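Local coordinates for protein transcriptional repressor (Vibrio fischeri, PDB 3KV1) that probably acts as a sugar-responsive transcriptional repressor of the SorC family, binding DNA and a carbohydrate effector, at residues 70-84 with 103-116. Sequence-based numbering, arbitrary orientation.
Sequences VADHAGIVTQRNARF and ICRRLAKKYGGSSE
Lys-110, in the last turn of helix 100-111, reaches across to the C-terminal end of helix 65-72. Its CG lies anti to the backbone N (chi1 172°) and the chain stays extended, which carries the amine clear of its own helix. On the way CG passes CG2 of Val-77 at 4.0 Å, CD runs by the carbonyl of Ala-71, and CE lies between His-73 O and CG1 of Val-77. At the tip, NZ donates to Val-70 O (2.9 Å), almost in line with that C=O, and to His-73 O; Ser-46 OG is a third partner. Beside it, Ala-71 CB packs on Leu-107 CD2, and Asp-72 OD1 takes a weak, salt-bridging bond from Arg-106 NE. Val-77 CG2 lies over a face of the Tyr-111 ring, whose OH bonds Ser-46 O. Tyr-111 CD2 sits over the centre of the Arg-80 guanidinium, the two planes 85° apart; NE and NH2 of that group grip Thr-78 O, and its NH1 bonds Leu-53 O. Gln-79 NE2 donates to Lys-110 O (3.1 Å), and Arg-80 N to Tyr-111 O (2.8 Å). Further on, strands 83-86 and 114-116 pair in parallel: Phe-84 N donates to Ser-114 O, and Phe-84 O accepts from Glu-116 N (2.8 Å). The Phe-84 ring turns under the helix, where Leu-107 CB makes a CH-pi contact 3.6 Å from its centroid. Helix 100-111 thus packs on strand 83-86 within this Rossmann-like alpha/beta domain, and the amine, placed where carbonyls converge at a helix end, probably keeps its positive charge.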
loop_
_atom_site.group_PDB
_atom_site.type_symbol
_atom_site.label_atom_id
_atom_site.label_comp_id
_atom_site.label_asym_id
_atom_site.label_seq_id
_atom_site.Cartn_x
_atom_site.Cartn_y
_atom_site.Cartn_z
ATOM N N VAL A 70 7.010 13.886 11.667
ATOM C CA VAL A 70 6.240 13.461 12.861
ATOM C C VAL A 70 6.446 11.964 13.082
ATOM O O VAL A 70 6.610 11.509 14.201
ATOM C CB VAL A 70 4.732 13.780 12.697
ATOM C CG1 VAL A 70 3.926 13.290 13.915
ATOM C CG2 VAL A 70 4.513 15.327 12.447
ATOM N N ALA A 71 6.456 11.204 11.997
ATOM C CA ALA A 71 6.681 9.765 12.121
ATOM C C ALA A 71 8.096 9.457 12.578
ATOM O O ALA A 71 8.332 8.495 13.307
ATOM C CB ALA A 71 6.356 9.068 10.786
ATOM N N ASP A 72 9.035 10.322 12.208
ATOM C CA ASP A 72 10.438 10.083 12.499
ATOM C C ASP A 72 10.873 10.663 13.839
ATOM O O ASP A 72 11.988 10.419 14.286
ATOM C CB ASP A 72 11.316 10.620 11.359
ATOM C CG ASP A 72 11.066 9.878 10.036
ATOM O OD1 ASP A 72 10.554 8.732 10.077
ATOM O OD2 ASP A 72 11.373 10.440 8.957
ATOM N N HIS A 73 9.994 11.413 14.500
ATOM C CA HIS A 73 10.384 12.023 15.764
ATOM C C HIS A 73 10.575 10.920 16.806
ATOM O O HIS A 73 9.676 10.096 17.007
ATOM C CB HIS A 73 9.346 13.016 16.258
ATOM C CG HIS A 73 9.645 13.541 17.627
ATOM N ND1 HIS A 73 10.632 14.469 17.865
ATOM C CD2 HIS A 73 9.118 13.226 18.836
ATOM C CE1 HIS A 73 10.687 14.725 19.161
ATOM N NE2 HIS A 73 9.764 13.995 19.768
ATOM N N ALA A 74 11.725 10.910 17.474
ATOM C CA ALA A 74 12.015 9.798 18.392
ATOM C C ALA A 74 11.622 10.036 19.854
ATOM O O ALA A 74 12.368 9.689 20.767
ATOM C CB ALA A 74 13.492 9.415 18.294
ATOM N N GLY A 75 10.461 10.619 20.092
ATOM C CA GLY A 75 10.025 10.837 21.457
ATOM C C GLY A 75 9.284 9.624 22.011
ATOM O O GLY A 75 8.976 8.679 21.290
ATOM N N ILE A 76 9.000 9.650 23.304
ATOM C CA ILE A 76 8.233 8.591 23.957
ATOM C C ILE A 76 6.750 8.821 23.772
ATOM O O ILE A 76 6.235 9.889 24.130
ATOM C CB ILE A 76 8.426 8.651 25.465
ATOM C CG1 ILE A 76 9.874 8.328 25.814
ATOM C CG2 ILE A 76 7.449 7.667 26.186
ATOM C CD1 ILE A 76 10.159 8.488 27.300
ATOM N N VAL A 77 6.064 7.824 23.232
ATOM C CA VAL A 77 4.617 7.887 23.146
ATOM C C VAL A 77 4.020 6.601 23.718
ATOM O O VAL A 77 4.622 5.512 23.669
ATOM C CB VAL A 77 4.139 8.123 21.699
ATOM C CG1 VAL A 77 4.695 9.442 21.148
ATOM C CG2 VAL A 77 4.530 6.952 20.824
ATOM N N THR A 78 2.852 6.742 24.326
ATOM C CA THR A 78 2.128 5.590 24.829
ATOM C C THR A 78 1.575 4.771 23.665
ATOM O O THR A 78 1.189 5.322 22.634
ATOM C CB THR A 78 0.984 6.065 25.713
ATOM O OG1 THR A 78 1.522 6.927 26.725
ATOM C CG2 THR A 78 0.295 4.894 26.348
ATOM N N GLN A 79 1.550 3.453 23.813
ATOM C CA GLN A 79 1.047 2.609 22.737
ATOM C C GLN A 79 -0.485 2.573 22.756
ATOM O O GLN A 79 -1.092 2.370 23.820
ATOM C CB GLN A 79 1.642 1.193 22.845
ATOM C CG GLN A 79 3.190 1.218 22.866
ATOM C CD GLN A 79 3.766 1.807 21.573
ATOM O OE1 GLN A 79 3.741 1.160 20.535
ATOM N NE2 GLN A 79 4.276 3.041 21.640
ATOM N N ARG A 80 -1.113 2.798 21.600
ATOM C CA ARG A 80 -2.559 2.675 21.521
ATOM C C ARG A 80 -2.957 2.186 20.147
ATOM O O ARG A 80 -2.233 2.426 19.170
ATOM C CB ARG A 80 -3.258 4.002 21.899
ATOM C CG ARG A 80 -3.490 5.051 20.786
ATOM C CD ARG A 80 -2.198 5.656 20.199
ATOM N NE ARG A 80 -1.212 6.151 21.168
ATOM C CZ ARG A 80 -1.172 7.376 21.691
ATOM N NH1 ARG A 80 -2.099 8.285 21.398
ATOM N NH2 ARG A 80 -0.180 7.711 22.500
ATOM N N ASN A 81 -4.101 1.511 20.067
ATOM C CA ASN A 81 -4.519 0.925 18.798
ATOM C C ASN A 81 -5.275 1.903 17.904
ATOM O O ASN A 81 -6.498 1.809 17.726
ATOM C CB ASN A 81 -5.341 -0.343 19.031
ATOM C CG ASN A 81 -5.557 -1.125 17.748
ATOM O OD1 ASN A 81 -4.863 -0.895 16.754
ATOM N ND2 ASN A 81 -6.515 -2.049 17.762
ATOM N N ALA A 82 -4.544 2.840 17.328
ATOM C CA ALA A 82 -5.147 3.844 16.446
ATOM C C ALA A 82 -4.865 3.459 14.990
ATOM O O ALA A 82 -4.009 2.611 14.723
ATOM C CB ALA A 82 -4.583 5.211 16.756
ATOM N N ARG A 83 -5.608 4.040 14.057
ATOM C CA ARG A 83 -5.416 3.703 12.653
ATOM C C ARG A 83 -4.818 4.915 11.958
ATOM O O ARG A 83 -5.136 6.083 12.285
ATOM C CB ARG A 83 -6.731 3.323 11.951
ATOM C CG ARG A 83 -7.134 1.849 12.038
ATOM C CD ARG A 83 -8.260 1.531 11.044
ATOM N NE ARG A 83 -9.475 2.277 11.358
ATOM C CZ ARG A 83 -10.344 2.744 10.467
ATOM N NH1 ARG A 83 -10.164 2.552 9.162
ATOM N NH2 ARG A 83 -11.413 3.408 10.889
ATOM N N PHE A 84 -3.940 4.629 11.005
ATOM C CA PHE A 84 -3.342 5.668 10.172
ATOM C C PHE A 84 -3.688 5.360 8.714
ATOM O O PHE A 84 -3.278 4.315 8.188
ATOM C CB PHE A 84 -1.826 5.699 10.399
ATOM C CG PHE A 84 -1.459 6.101 11.800
ATOM C CD1 PHE A 84 -1.276 5.131 12.780
ATOM C CD2 PHE A 84 -1.429 7.442 12.157
ATOM C CE1 PHE A 84 -0.964 5.519 14.094
ATOM C CE2 PHE A 84 -1.146 7.821 13.448
ATOM C CZ PHE A 84 -0.921 6.839 14.426
ATOM N N ILE A 103 4.650 6.788 5.490
ATOM C CA ILE A 103 4.470 7.536 6.727
ATOM C C ILE A 103 3.462 6.842 7.650
ATOM O O ILE A 103 3.722 6.705 8.843
ATOM C CB ILE A 103 4.047 8.979 6.458
ATOM C CG1 ILE A 103 5.153 9.679 5.613
ATOM C CG2 ILE A 103 3.824 9.708 7.773
ATOM C CD1 ILE A 103 4.687 11.086 5.046
ATOM N N CYS A 104 2.345 6.365 7.098
ATOM C CA CYS A 104 1.344 5.701 7.942
ATOM C C CYS A 104 1.954 4.447 8.578
ATOM O O CYS A 104 1.710 4.146 9.762
ATOM C CB CYS A 104 0.121 5.254 7.115
ATOM S SG CYS A 104 -0.942 6.691 6.667
ATOM N N ARG A 105 2.725 3.705 7.799
ATOM C CA ARG A 105 3.354 2.508 8.359
ATOM C C ARG A 105 4.286 2.834 9.530
ATOM O O ARG A 105 4.310 2.130 10.556
ATOM C CB ARG A 105 4.076 1.699 7.254
ATOM C CG ARG A 105 3.050 0.931 6.410
ATOM C CD ARG A 105 3.395 0.798 4.923
ATOM N NE ARG A 105 4.748 0.337 4.672
ATOM C CZ ARG A 105 5.281 0.226 3.457
ATOM N NH1 ARG A 105 4.567 0.546 2.379
ATOM N NH2 ARG A 105 6.528 -0.207 3.312
ATOM N N ARG A 106 5.050 3.908 9.376
ATOM C CA ARG A 106 5.969 4.335 10.443
ATOM C C ARG A 106 5.220 4.856 11.664
ATOM O O ARG A 106 5.606 4.573 12.801
ATOM C CB ARG A 106 6.974 5.379 9.910
ATOM C CG ARG A 106 7.913 4.764 8.863
ATOM C CD ARG A 106 9.270 5.459 8.818
ATOM N NE ARG A 106 9.154 6.859 8.423
ATOM C CZ ARG A 106 9.158 7.282 7.163
ATOM N NH1 ARG A 106 9.279 6.405 6.170
ATOM N NH2 ARG A 106 9.045 8.579 6.892
ATOM N N LEU A 107 4.170 5.612 11.421
ATOM C CA LEU A 107 3.274 6.060 12.504
ATOM C C LEU A 107 2.653 4.868 13.241
ATOM O O LEU A 107 2.617 4.845 14.454
ATOM C CB LEU A 107 2.193 6.979 11.969
ATOM C CG LEU A 107 2.621 8.390 11.522
ATOM C CD1 LEU A 107 1.470 9.090 10.796
ATOM C CD2 LEU A 107 3.114 9.165 12.769
ATOM N N ALA A 108 2.142 3.876 12.516
ATOM C CA ALA A 108 1.578 2.712 13.190
ATOM C C ALA A 108 2.597 2.009 14.079
ATOM O O ALA A 108 2.297 1.533 15.171
ATOM C CB ALA A 108 0.955 1.720 12.134
ATOM N N LYS A 109 3.832 1.946 13.615
ATOM C CA LYS A 109 4.838 1.298 14.421
ATOM C C LYS A 109 5.130 2.079 15.689
ATOM O O LYS A 109 5.293 1.496 16.777
ATOM C CB LYS A 109 6.106 1.099 13.608
ATOM C CG LYS A 109 7.210 0.467 14.431
ATOM C CD LYS A 109 8.446 0.152 13.598
ATOM C CE LYS A 109 9.572 -0.410 14.478
ATOM N NZ LYS A 109 10.868 -0.484 13.735
ATOM N N LYS A 110 5.224 3.392 15.532
ATOM C CA LYS A 110 5.552 4.323 16.619
ATOM C C LYS A 110 4.481 4.385 17.697
ATOM O O LYS A 110 4.787 4.315 18.896
ATOM C CB LYS A 110 5.748 5.730 16.016
ATOM C CG LYS A 110 5.899 6.828 17.081
ATOM C CD LYS A 110 6.220 8.214 16.449
ATOM C CE LYS A 110 6.360 9.274 17.542
ATOM N NZ LYS A 110 6.582 10.621 16.943
ATOM N N TYR A 111 3.219 4.508 17.264
ATOM C CA TYR A 111 2.111 4.736 18.199
ATOM C C TYR A 111 1.447 3.441 18.621
ATOM O O TYR A 111 0.610 3.436 19.521
ATOM C CB TYR A 111 1.076 5.670 17.571
ATOM C CG TYR A 111 1.539 7.126 17.622
ATOM C CD1 TYR A 111 2.191 7.716 16.527
ATOM C CD2 TYR A 111 1.320 7.901 18.755
ATOM C CE1 TYR A 111 2.627 9.025 16.582
ATOM C CE2 TYR A 111 1.751 9.247 18.812
ATOM C CZ TYR A 111 2.410 9.782 17.715
ATOM O OH TYR A 111 2.854 11.083 17.759
ATOM N N GLY A 112 1.846 2.350 17.981
ATOM C CA GLY A 112 1.292 1.048 18.298
ATOM C C GLY A 112 -0.065 0.690 17.713
ATOM O O GLY A 112 -0.844 -0.018 18.366
ATOM N N GLY A 113 -0.366 1.118 16.497
ATOM C CA GLY A 113 -1.632 0.737 15.868
ATOM C C GLY A 113 -1.505 0.099 14.485
ATOM O O GLY A 113 -0.642 -0.752 14.278
ATOM N N SER A 114 -2.353 0.506 13.534
ATOM C CA SER A 114 -2.366 -0.100 12.212
ATOM C C SER A 114 -2.380 0.931 11.108
ATOM O O SER A 114 -2.679 2.095 11.357
ATOM C CB SER A 114 -3.602 -0.986 12.045
ATOM O OG SER A 114 -4.765 -0.202 12.164
ATOM N N SER A 115 -2.078 0.512 9.888
ATOM C CA SER A 115 -2.152 1.483 8.802
ATOM C C SER A 115 -3.041 0.937 7.713
ATOM O O SER A 115 -3.159 -0.284 7.563
ATOM C CB SER A 115 -0.769 1.796 8.250
ATOM O OG SER A 115 -0.176 0.629 7.757
ATOM N N GLU A 116 -3.606 1.833 6.912
ATOM C CA GLU A 116 -4.566 1.457 5.873
ATOM C C GLU A 116 -4.172 2.129 4.546
ATOM O O GLU A 116 -4.241 3.358 4.401
ATOM C CB GLU A 116 -5.991 1.821 6.305
ATOM C CG GLU A 116 -6.409 1.091 7.590
ATOM C CD GLU A 116 -7.819 1.409 8.111
ATOM O OE1 GLU A 116 -8.619 2.065 7.411
ATOM O OE2 GLU A 116 -8.123 0.975 9.247
HETATM O O HOH W 1 6.622 1.478 19.366
HETATM O O HOH W 2 -6.100 -0.561 14.579
#